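Local coordinates for fiber protein (Human adenovirus 16, PDB 3CNC) that forms the trimeric knob at the tip of the adenovirus fiber, which probably attaches the virus to its receptor CD46 on host cells, at residues C40-G45 / P49-T54; N78-F81 / T87-V90; N91-N96 / T102-L107; G33-A38 / T69-S74. All coordinates share one frame; numbering follows the deposited sequence.

Interaction 1: residues C40-G45 / P49-T54; sequences CVIKEG and PDCKLT
A classic beta bulge joins C40 to the start of strand 51-60: D50 and C51 both face C40. The bridge is antiparallel, and C40 and C51 form a hydrogen-bonded pair. C40 N donates to C51 O at 3.0 Å. C40 O takes D50 N at 2.9 Å, with the donor tilted 32° from the carbonyl plane, and also a weak bond from C51 N. The carboxylate of D50 extends the grip along the loop. Its OD1 receives I42 N at 2.7 Å through the syn lone pair, in a fairly straight bond. OD2 takes a weak bond from K43 N. CG of D50 stands between the backbone N and the carbonyl carbon (chi1 66°), which turns the carboxylate to these two amides. One carboxylate thus receives two successive N-H groups, the second only weakly. Apolar contacts flank the polar strip. I42 CD1 lies 3.4 Å from C51 SG, and C40 CB meets L53 CB at 3.7 Å. V41 CG2 also lies 3.7 Å from the backbone N of P49. C40 and I42 also touch strand 85-94, so the loop lies between that strand and strand 51-60. The contact is a classic bulge on a single antiparallel bridge, where a loop meets the start of strand 51-60 in the knob's beta-sandwich.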
loop_
_atom_site.group_PDB
_atom_site.type_symbol
_atom_site.label_atom_id
_atom_site.label_comp_id
_atom_site.label_asym_id
_atom_site.label_seq_id
_atom_site.Cartn_x
_atom_site.Cartn_y
_atom_site.Cartn_z
ATOM N N CYS A 40 -20.700 12.748 5.299
ATOM C CA CYS A 40 -20.837 12.267 3.939
ATOM C C CYS A 40 -22.218 11.694 3.587
ATOM O O CYS A 40 -22.855 11.036 4.408
ATOM C CB CYS A 40 -19.737 11.218 3.733
ATOM S SG CYS A 40 -19.502 10.567 2.089
ATOM N N VAL A 41 -22.662 11.938 2.354
ATOM C CA VAL A 41 -23.955 11.445 1.881
ATOM C C VAL A 41 -23.806 10.313 0.867
ATOM O O VAL A 41 -23.258 10.499 -0.221
ATOM C CB VAL A 41 -24.789 12.568 1.226
ATOM C CG1 VAL A 41 -26.126 12.014 0.773
ATOM C CG2 VAL A 41 -24.995 13.710 2.208
ATOM N N ILE A 42 -24.318 9.143 1.225
ATOM C CA ILE A 42 -24.242 7.976 0.366
ATOM C C ILE A 42 -25.572 7.659 -0.313
ATOM O O ILE A 42 -25.592 7.040 -1.386
ATOM C CB ILE A 42 -23.754 6.734 1.177
ATOM C CG1 ILE A 42 -22.281 6.479 0.885
ATOM C CG2 ILE A 42 -24.548 5.497 0.819
ATOM C CD1 ILE A 42 -21.398 7.665 1.151
ATOM N N LYS A 43 -26.680 8.080 0.296
ATOM C CA LYS A 43 -27.996 7.809 -0.283
ATOM C C LYS A 43 -28.348 8.754 -1.428
ATOM O O LYS A 43 -28.199 9.978 -1.310
ATOM C CB LYS A 43 -29.095 7.889 0.782
ATOM C CG LYS A 43 -30.459 7.455 0.255
ATOM C CD LYS A 43 -31.578 7.734 1.244
ATOM C CE LYS A 43 -32.935 7.419 0.628
ATOM N NZ LYS A 43 -34.059 7.852 1.505
ATOM N N GLU A 44 -28.833 8.163 -2.520
ATOM C CA GLU A 44 -29.234 8.882 -3.733
ATOM C C GLU A 44 -30.168 10.058 -3.469
ATOM O O GLU A 44 -31.198 9.906 -2.813
ATOM C CB GLU A 44 -29.927 7.917 -4.697
ATOM C CG GLU A 44 -29.041 6.803 -5.227
ATOM C CD GLU A 44 -28.074 7.287 -6.290
ATOM O OE1 GLU A 44 -28.549 7.800 -7.325
ATOM O OE2 GLU A 44 -26.845 7.153 -6.090
ATOM N N GLY A 45 -29.809 11.226 -3.990
ATOM C CA GLY A 45 -30.645 12.400 -3.810
ATOM C C GLY A 45 -30.523 13.105 -2.472
ATOM O O GLY A 45 -30.776 14.308 -2.384
ATOM N N PRO A 49 -25.860 14.440 5.700
ATOM C CA PRO A 49 -24.919 13.369 6.041
ATOM C C PRO A 49 -25.593 12.132 6.595
ATOM O O PRO A 49 -26.375 12.220 7.540
ATOM C CB PRO A 49 -24.011 14.023 7.075
ATOM C CG PRO A 49 -23.918 15.419 6.572
ATOM C CD PRO A 49 -25.367 15.742 6.183
ATOM N N ASP A 50 -25.283 10.979 6.012
ATOM C CA ASP A 50 -25.852 9.725 6.485
ATOM C C ASP A 50 -24.756 8.698 6.801
ATOM O O ASP A 50 -25.031 7.516 7.003
ATOM C CB ASP A 50 -26.849 9.174 5.459
ATOM C CG ASP A 50 -26.193 8.759 4.166
ATOM O OD1 ASP A 50 -25.121 9.313 3.832
ATOM O OD2 ASP A 50 -26.760 7.886 3.476
ATOM N N CYS A 51 -23.509 9.161 6.835
ATOM C CA CYS A 51 -22.370 8.300 7.169
ATOM C C CYS A 51 -21.092 9.111 7.407
ATOM O O CYS A 51 -21.000 10.286 7.035
ATOM C CB CYS A 51 -22.133 7.243 6.088
ATOM S SG CYS A 51 -21.591 7.887 4.514
ATOM N N LYS A 52 -20.114 8.474 8.044
ATOM C CA LYS A 52 -18.847 9.121 8.368
ATOM C C LYS A 52 -17.731 8.684 7.427
ATOM O O LYS A 52 -17.405 7.502 7.344
ATOM C CB LYS A 52 -18.461 8.801 9.810
ATOM C CG LYS A 52 -19.499 9.227 10.821
ATOM C CD LYS A 52 -19.297 8.520 12.150
ATOM C CE LYS A 52 -20.338 8.967 13.176
ATOM N NZ LYS A 52 -20.256 8.170 14.438
ATOM N N LEU A 53 -17.156 9.653 6.719
ATOM C CA LEU A 53 -16.073 9.392 5.780
ATOM C C LEU A 53 -14.734 9.834 6.345
ATOM O O LEU A 53 -14.557 11.002 6.703
ATOM C CB LEU A 53 -16.302 10.147 4.472
ATOM C CG LEU A 53 -15.094 10.137 3.519
ATOM C CD1 LEU A 53 -14.942 8.754 2.908
ATOM C CD2 LEU A 53 -15.286 11.172 2.432
ATOM N N THR A 54 -13.795 8.898 6.443
ATOM C CA THR A 54 -12.456 9.239 6.917
ATOM C C THR A 54 -11.537 9.150 5.701
ATOM O O THR A 54 -11.414 8.101 5.069
ATOM C CB THR A 54 -11.955 8.273 7.991
ATOM O OG1 THR A 54 -12.833 8.329 9.118
ATOM C CG2 THR A 54 -10.555 8.671 8.451
#

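Interaction 2: residues N78-F81 / T87-V90; sequences NTLF and TIDV
I88 reaches from strand 85-94 toward the loop 78-81 and meets two side chains there, L80 and F81. Its CB points at the loop. With CG1 anti to the carbonyl carbon (chi1 -58°) and the chain then extended (chi2 168°), CD1 is carried out to the F81 ring. CD1 lies 4.3 Å from F81 CE2 and approaches the ring obliquely. L80 meets the same side chain one carbon nearer its backbone. Its CB also points across the contact, and its branch CD1 sits 4.5 Å from I88 CG1. The two loop residues therefore touch successive carbons of one isoleucine: L80 meets CG1 and F81 meets CD1. The F81 ring has further neighbours. It stacks edge-to-face with Y158, and it also packs on L193 and L206. I88 has L206 and I42 as other neighbours, while its backbone pairs with W191 in the sheet. N78 is tied by OD1 to L206 N, which ties down the start of segment 78-81. The area buried between the segments is small, about 93 Å². Both contacts are carbon against carbon and rather long. The chemistry implies loose hydrophobic packing without directional bonds, so the position of the loop probably owes more to its other partners, such as the N78 to L206 bond.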
loop_
_atom_site.group_PDB
_atom_site.type_symbol
_atom_site.label_atom_id
_atom_site.label_comp_id
_atom_site.label_asym_id
_atom_site.label_seq_id
_atom_site.Cartn_x
_atom_site.Cartn_y
_atom_site.Cartn_z
ATOM N N ASN A 78 -26.837 1.576 7.476
ATOM C CA ASN A 78 -26.634 0.414 8.329
ATOM C C ASN A 78 -27.550 -0.764 8.023
ATOM O O ASN A 78 -27.595 -1.746 8.756
ATOM C CB ASN A 78 -26.718 0.836 9.798
ATOM C CG ASN A 78 -25.641 1.865 10.158
ATOM O OD1 ASN A 78 -24.545 1.851 9.592
ATOM N ND2 ASN A 78 -25.947 2.753 11.098
ATOM N N THR A 79 -28.248 -0.676 6.902
ATOM C CA THR A 79 -29.144 -1.740 6.486
ATOM C C THR A 79 -28.679 -2.280 5.146
ATOM O O THR A 79 -28.966 -3.425 4.791
ATOM C CB THR A 79 -30.581 -1.219 6.347
ATOM O OG1 THR A 79 -31.070 -0.844 7.637
ATOM C CG2 THR A 79 -31.483 -2.285 5.760
ATOM N N LEU A 80 -27.946 -1.444 4.414
ATOM C CA LEU A 80 -27.442 -1.797 3.097
ATOM C C LEU A 80 -26.933 -3.219 2.955
ATOM O O LEU A 80 -27.086 -3.826 1.894
ATOM C CB LEU A 80 -26.328 -0.833 2.686
ATOM C CG LEU A 80 -26.756 0.574 2.278
ATOM C CD1 LEU A 80 -25.534 1.465 2.199
ATOM C CD2 LEU A 80 -27.492 0.524 0.940
ATOM N N PHE A 81 -26.334 -3.763 4.011
ATOM C CA PHE A 81 -25.786 -5.111 3.930
ATOM C C PHE A 81 -26.712 -6.266 4.280
ATOM O O PHE A 81 -26.261 -7.341 4.682
ATOM C CB PHE A 81 -24.489 -5.192 4.741
ATOM C CG PHE A 81 -23.304 -4.545 4.056
ATOM C CD1 PHE A 81 -22.061 -4.510 4.672
ATOM C CD2 PHE A 81 -23.430 -3.988 2.784
ATOM C CE1 PHE A 81 -20.966 -3.933 4.034
ATOM C CE2 PHE A 81 -22.337 -3.407 2.142
ATOM C CZ PHE A 81 -21.104 -3.381 2.769
ATOM N N THR A 87 -23.375 -1.683 -3.951
ATOM C CA THR A 87 -22.309 -0.845 -4.465
ATOM C C THR A 87 -22.473 0.513 -3.832
ATOM O O THR A 87 -23.510 1.153 -3.980
ATOM C CB THR A 87 -22.362 -0.696 -6.006
ATOM O OG1 THR A 87 -22.096 -1.962 -6.626
ATOM C CG2 THR A 87 -21.315 0.309 -6.471
ATOM N N ILE A 88 -21.446 0.934 -3.104
ATOM C CA ILE A 88 -21.437 2.225 -2.434
ATOM C C ILE A 88 -20.521 3.183 -3.192
ATOM O O ILE A 88 -19.428 2.815 -3.620
ATOM C CB ILE A 88 -20.937 2.072 -0.997
ATOM C CG1 ILE A 88 -21.833 1.071 -0.268
ATOM C CG2 ILE A 88 -20.900 3.429 -0.301
ATOM C CD1 ILE A 88 -21.281 0.624 1.049
ATOM N N ASP A 89 -20.975 4.419 -3.356
ATOM C CA ASP A 89 -20.201 5.416 -4.077
ATOM C C ASP A 89 -20.001 6.656 -3.264
ATOM O O ASP A 89 -20.905 7.108 -2.568
ATOM C CB ASP A 89 -20.903 5.830 -5.372
ATOM C CG ASP A 89 -20.773 4.803 -6.468
ATOM O OD1 ASP A 89 -19.636 4.530 -6.897
ATOM O OD2 ASP A 89 -21.810 4.275 -6.909
ATOM N N VAL A 90 -18.803 7.209 -3.357
ATOM C CA VAL A 90 -18.477 8.448 -2.691
ATOM C C VAL A 90 -17.756 9.205 -3.790
ATOM O O VAL A 90 -16.685 8.798 -4.238
ATOM C CB VAL A 90 -17.542 8.233 -1.490
ATOM C CG1 VAL A 90 -17.046 9.569 -0.975
ATOM C CG2 VAL A 90 -18.282 7.488 -0.387
#

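Interaction 3: residues N91-N96 / T102-L107; sequences NLAFDN and TYLSSL
S105 and S106 bind the backbone of strand 85-94 at an edge of the knob's beta-sandwich. S106 holds N91 by two bonds. Its OG accepts N91 N at 2.9 Å in a nearly straight line (168°). Its own N donates to N91 O at 2.9 Å, in the carbonyl plane. S105 acts two residues further along the strand: its OG accepts A93 N at 3.0 Å. In both serines OG lies beside the backbone N and opposite the carbonyl carbon (chi1 -42° in S105, -57° in S106). This leaves each hydroxyl facing the strand. Apolar contacts border the polar ones. A93 CB packs on L104 CB at 4.0 Å. In the next shell, S105 OG also donates to I101 O, so the hydroxyl links A93 of the strand to the residue just before T102. S105 N bonds back to T102 O and tightens the turn. K108 NZ ties the same turn through the carbonyls of T102 and S105. Across the strand, L92 N bonds N188 OD1, and L92 pairs with M187 in the backbone of the sheet. L107 goes on to pack on L53 of strand 51-60. On the side of the strand, L107 is met by the branch CD1 of L92, which touches L107 CB at 4.3 Å.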
loop_
_atom_site.group_PDB
_atom_site.type_symbol
_atom_site.label_atom_id
_atom_site.label_comp_id
_atom_site.label_asym_id
_atom_site.label_seq_id
_atom_site.Cartn_x
_atom_site.Cartn_y
_atom_site.Cartn_z
ATOM N N ASN A 91 -18.361 10.288 -4.256
ATOM C CA ASN A 91 -17.755 11.066 -5.321
ATOM C C ASN A 91 -17.224 12.365 -4.745
ATOM O O ASN A 91 -17.868 12.984 -3.899
ATOM C CB ASN A 91 -18.793 11.348 -6.415
ATOM C CG ASN A 91 -19.574 10.100 -6.809
ATOM O OD1 ASN A 91 -18.994 9.051 -7.120
ATOM N ND2 ASN A 91 -20.899 10.210 -6.798
ATOM N N LEU A 92 -16.043 12.768 -5.200
ATOM C CA LEU A 92 -15.410 13.997 -4.731
ATOM C C LEU A 92 -15.034 14.900 -5.906
ATOM O O LEU A 92 -14.335 14.473 -6.840
ATOM C CB LEU A 92 -14.157 13.655 -3.921
ATOM C CG LEU A 92 -14.253 13.408 -2.410
ATOM C CD1 LEU A 92 -15.464 12.589 -2.063
ATOM C CD2 LEU A 92 -12.975 12.724 -1.944
ATOM N N ALA A 93 -15.508 16.141 -5.866
ATOM C CA ALA A 93 -15.212 17.107 -6.917
ATOM C C ALA A 93 -14.555 18.327 -6.281
ATOM O O ALA A 93 -15.051 18.863 -5.292
ATOM C CB ALA A 93 -16.498 17.502 -7.648
ATOM N N PHE A 94 -13.436 18.763 -6.851
ATOM C CA PHE A 94 -12.710 19.905 -6.301
ATOM C C PHE A 94 -12.607 21.042 -7.318
ATOM O O PHE A 94 -12.647 20.808 -8.521
ATOM C CB PHE A 94 -11.285 19.481 -5.871
ATOM C CG PHE A 94 -11.220 18.173 -5.107
ATOM C CD1 PHE A 94 -11.411 16.954 -5.751
ATOM C CD2 PHE A 94 -10.953 18.161 -3.742
ATOM C CE1 PHE A 94 -11.335 15.739 -5.043
ATOM C CE2 PHE A 94 -10.875 16.949 -3.024
ATOM C CZ PHE A 94 -11.068 15.741 -3.676
ATOM N N ASP A 95 -12.466 22.273 -6.838
ATOM C CA ASP A 95 -12.334 23.414 -7.739
ATOM C C ASP A 95 -10.850 23.585 -8.117
ATOM O O ASP A 95 -10.027 22.729 -7.798
ATOM C CB ASP A 95 -12.870 24.691 -7.082
ATOM C CG ASP A 95 -12.106 25.070 -5.831
ATOM O OD1 ASP A 95 -11.091 24.415 -5.522
ATOM O OD2 ASP A 95 -12.517 26.033 -5.152
ATOM N N ASN A 96 -10.508 24.683 -8.781
ATOM C CA ASN A 96 -9.125 24.908 -9.200
ATOM C C ASN A 96 -8.106 25.076 -8.077
ATOM O O ASN A 96 -6.905 25.131 -8.343
ATOM C CB ASN A 96 -9.042 26.103 -10.155
ATOM C CG ASN A 96 -9.577 27.381 -9.546
ATOM O OD1 ASN A 96 -9.764 28.374 -10.242
ATOM N ND2 ASN A 96 -9.820 27.366 -8.239
ATOM N N THR A 102 -18.975 21.050 -2.426
ATOM C CA THR A 102 -20.013 20.277 -1.748
ATOM C C THR A 102 -21.277 19.886 -2.501
ATOM O O THR A 102 -21.699 18.734 -2.423
ATOM C CB THR A 102 -20.422 20.960 -0.427
ATOM O OG1 THR A 102 -20.798 22.319 -0.684
ATOM C CG2 THR A 102 -19.253 20.949 0.559
ATOM N N TYR A 103 -21.887 20.807 -3.239
ATOM C CA TYR A 103 -23.120 20.454 -3.934
ATOM C C TYR A 103 -22.909 19.401 -5.014
ATOM O O TYR A 103 -23.873 18.829 -5.530
ATOM C CB TYR A 103 -23.790 21.705 -4.520
ATOM C CG TYR A 103 -23.280 22.139 -5.871
ATOM C CD1 TYR A 103 -23.734 21.523 -7.040
ATOM C CD2 TYR A 103 -22.346 23.169 -5.985
ATOM C CE1 TYR A 103 -23.270 21.923 -8.295
ATOM C CE2 TYR A 103 -21.870 23.578 -7.233
ATOM C CZ TYR A 103 -22.337 22.951 -8.385
ATOM O OH TYR A 103 -21.872 23.355 -9.620
ATOM N N LEU A 104 -21.651 19.140 -5.354
ATOM C CA LEU A 104 -21.328 18.137 -6.368
ATOM C C LEU A 104 -20.739 16.876 -5.745
ATOM O O LEU A 104 -20.688 15.822 -6.385
ATOM C CB LEU A 104 -20.323 18.695 -7.386
ATOM C CG LEU A 104 -20.766 19.695 -8.462
ATOM C CD1 LEU A 104 -19.546 20.193 -9.228
ATOM C CD2 LEU A 104 -21.763 19.037 -9.411
ATOM N N SER A 105 -20.309 16.982 -4.490
ATOM C CA SER A 105 -19.672 15.857 -3.803
ATOM C C SER A 105 -20.491 15.161 -2.722
ATOM O O SER A 105 -21.378 15.755 -2.109
ATOM C CB SER A 105 -18.353 16.330 -3.184
ATOM O OG SER A 105 -17.652 17.172 -4.089
ATOM N N SER A 106 -20.174 13.890 -2.490
ATOM C CA SER A 106 -20.843 13.121 -1.457
ATOM C C SER A 106 -20.432 13.689 -0.101
ATOM O O SER A 106 -21.208 13.632 0.848
ATOM C CB SER A 106 -20.439 11.655 -1.528
ATOM O OG SER A 106 -20.711 11.116 -2.803
ATOM N N LEU A 107 -19.211 14.226 -0.021
ATOM C CA LEU A 107 -18.683 14.823 1.211
ATOM C C LEU A 107 -19.243 16.239 1.369
ATOM O O LEU A 107 -19.091 17.072 0.478
ATOM C CB LEU A 107 -17.152 14.870 1.162
ATOM C CG LEU A 107 -16.398 15.405 2.385
ATOM C CD1 LEU A 107 -16.643 14.510 3.603
ATOM C CD2 LEU A 107 -14.908 15.470 2.057
#

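Interaction 4: residues G33-A38 / T69-S74; sequences GAKPSA and TLMGAS
K35 meets M71 through the last carbons of the two side chains. From CB the K35 chain runs to CG and CD, bending at chi2 (-68°), which turns the outer carbons toward strand 63-72. CB, CG and CD lead up to the contact, and CE is the atom that meets M71, 4.2 Å from its methyl CE. The two chains cross obliquely. After CE a second bend, at chi4, directs NZ to the neighbouring subunit. There it makes a salt bridge to OE1 of E149 of the second subunit, and a weak hydrogen bond to A136 O of that subunit. The K35 chain also packs on P138 of the second subunit. M71 has CG anti to its N (chi1 -172°), and its CB points across to the loop. It too touches E149 of the second subunit; both side chains thus meet the same glutamate. Further along, the loop comes back to the strand end. A38 CB packs against A73 CB at 4.2 Å, and A38 also touches P49. The contact is small, about 96 Å² in all, and apolar. In the assembly, however, it adjoins a charged pairing between chains. This is a loop-on-strand surface contact at the subunit interface of a trimeric fiber knob.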
loop_
_atom_site.group_PDB
_atom_site.type_symbol
_atom_site.label_atom_id
_atom_site.label_comp_id
_atom_site.label_asym_id
_atom_site.label_seq_id
_atom_site.Cartn_x
_atom_site.Cartn_y
_atom_site.Cartn_z
ATOM N N GLY A 33 -9.958 14.714 9.279
ATOM C CA GLY A 33 -9.708 14.674 10.708
ATOM C C GLY A 33 -9.823 13.204 11.086
ATOM O O GLY A 33 -10.370 12.419 10.308
ATOM N N ALA A 34 -9.287 12.792 12.227
ATOM C CA ALA A 34 -9.445 11.395 12.611
ATOM C C ALA A 34 -10.878 11.297 13.163
ATOM O O ALA A 34 -11.448 12.309 13.599
ATOM C CB ALA A 34 -8.432 11.034 13.685
ATOM N N LYS A 35 -11.474 10.113 13.144
ATOM C CA LYS A 35 -12.849 9.944 13.661
ATOM C C LYS A 35 -13.808 11.132 13.534
ATOM O O LYS A 35 -14.211 11.735 14.537
ATOM C CB LYS A 35 -12.817 9.514 15.134
ATOM C CG LYS A 35 -12.770 8.021 15.320
ATOM C CD LYS A 35 -14.072 7.389 14.880
ATOM C CE LYS A 35 -13.987 5.871 14.838
ATOM N NZ LYS A 35 -13.533 5.319 16.125
ATOM N N PRO A 36 -14.194 11.484 12.299
ATOM C CA PRO A 36 -15.115 12.607 12.073
ATOM C C PRO A 36 -16.606 12.278 12.310
ATOM O O PRO A 36 -17.010 11.111 12.342
ATOM C CB PRO A 36 -14.852 12.967 10.618
ATOM C CG PRO A 36 -14.570 11.625 10.013
ATOM C CD PRO A 36 -13.630 11.006 11.023
ATOM N N SER A 37 -17.411 13.326 12.475
ATOM C CA SER A 37 -18.847 13.176 12.669
ATOM C C SER A 37 -19.424 12.928 11.283
ATOM O O SER A 37 -18.723 13.120 10.289
ATOM C CB SER A 37 -19.446 14.460 13.244
ATOM O OG SER A 37 -18.830 14.808 14.472
ATOM N N ALA A 38 -20.684 12.504 11.205
ATOM C CA ALA A 38 -21.300 12.257 9.904
ATOM C C ALA A 38 -20.989 13.469 9.032
ATOM O O ALA A 38 -21.327 14.606 9.382
ATOM C CB ALA A 38 -22.813 12.064 10.055
ATOM N N THR A 69 -11.713 5.249 4.728
ATOM C CA THR A 69 -12.604 4.346 5.424
ATOM C C THR A 69 -14.010 4.955 5.596
ATOM O O THR A 69 -14.170 6.174 5.733
ATOM C CB THR A 69 -12.021 3.986 6.814
ATOM O OG1 THR A 69 -12.528 2.714 7.217
ATOM C CG2 THR A 69 -12.395 5.032 7.846
ATOM N N LEU A 70 -15.017 4.085 5.590
ATOM C CA LEU A 70 -16.416 4.488 5.746
ATOM C C LEU A 70 -17.089 3.882 6.984
ATOM O O LEU A 70 -16.898 2.701 7.295
ATOM C CB LEU A 70 -17.222 4.042 4.534
ATOM C CG LEU A 70 -17.738 5.036 3.508
ATOM C CD1 LEU A 70 -18.719 4.277 2.628
ATOM C CD2 LEU A 70 -18.451 6.226 4.164
ATOM N N MET A 71 -17.881 4.684 7.687
ATOM C CA MET A 71 -18.626 4.169 8.836
ATOM C C MET A 71 -20.074 4.651 8.761
ATOM O O MET A 71 -20.333 5.854 8.777
ATOM C CB MET A 71 -18.012 4.614 10.164
ATOM C CG MET A 71 -18.671 3.903 11.343
ATOM S SD MET A 71 -18.290 4.571 12.972
ATOM C CE MET A 71 -17.078 3.407 13.528
ATOM N N GLY A 72 -21.013 3.710 8.668
ATOM C CA GLY A 72 -22.426 4.058 8.583
ATOM C C GLY A 72 -22.950 4.896 9.745
ATOM O O GLY A 72 -22.491 4.760 10.881
ATOM N N ALA A 73 -23.915 5.766 9.461
ATOM C CA ALA A 73 -24.498 6.626 10.487
ATOM C C ALA A 73 -26.015 6.846 10.307
ATOM O O ALA A 73 -26.550 7.913 10.623
ATOM C CB ALA A 73 -23.771 7.961 10.502
ATOM N N SER A 74 -26.701 5.833 9.792
ATOM C CA SER A 74 -28.139 5.921 9.582
ATOM C C SER A 74 -28.718 4.547 9.306
ATOM O O SER A 74 -28.011 3.634 8.854
ATOM C CB SER A 74 -28.469 6.848 8.405
ATOM O OG SER A 74 -28.240 6.206 7.162
#

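Along the chain, interaction 1 is nested inside the loop closed by interaction 4, and interactions 2 and 3 follow in series. Interactions 1 and 4 have centres about 9 Å apart and share a sheet, since strands 51-60 and 63-72 are neighbours in it. Interactions 2 and 3 both use strand 85-94, within this chain an outermost strand of the other sheet, with centres about 19 Å apart. The loop of interaction 1 packs on that sheet through I42 on I88 and V90, and V41 N probably bonds S106 O in the loop of interaction 3. Interactions 3 and 4 do not touch, their nearest atoms being about 7 Å apart. Together the contacts tie loops to both sheets, and interaction 4 reaches the second subunit.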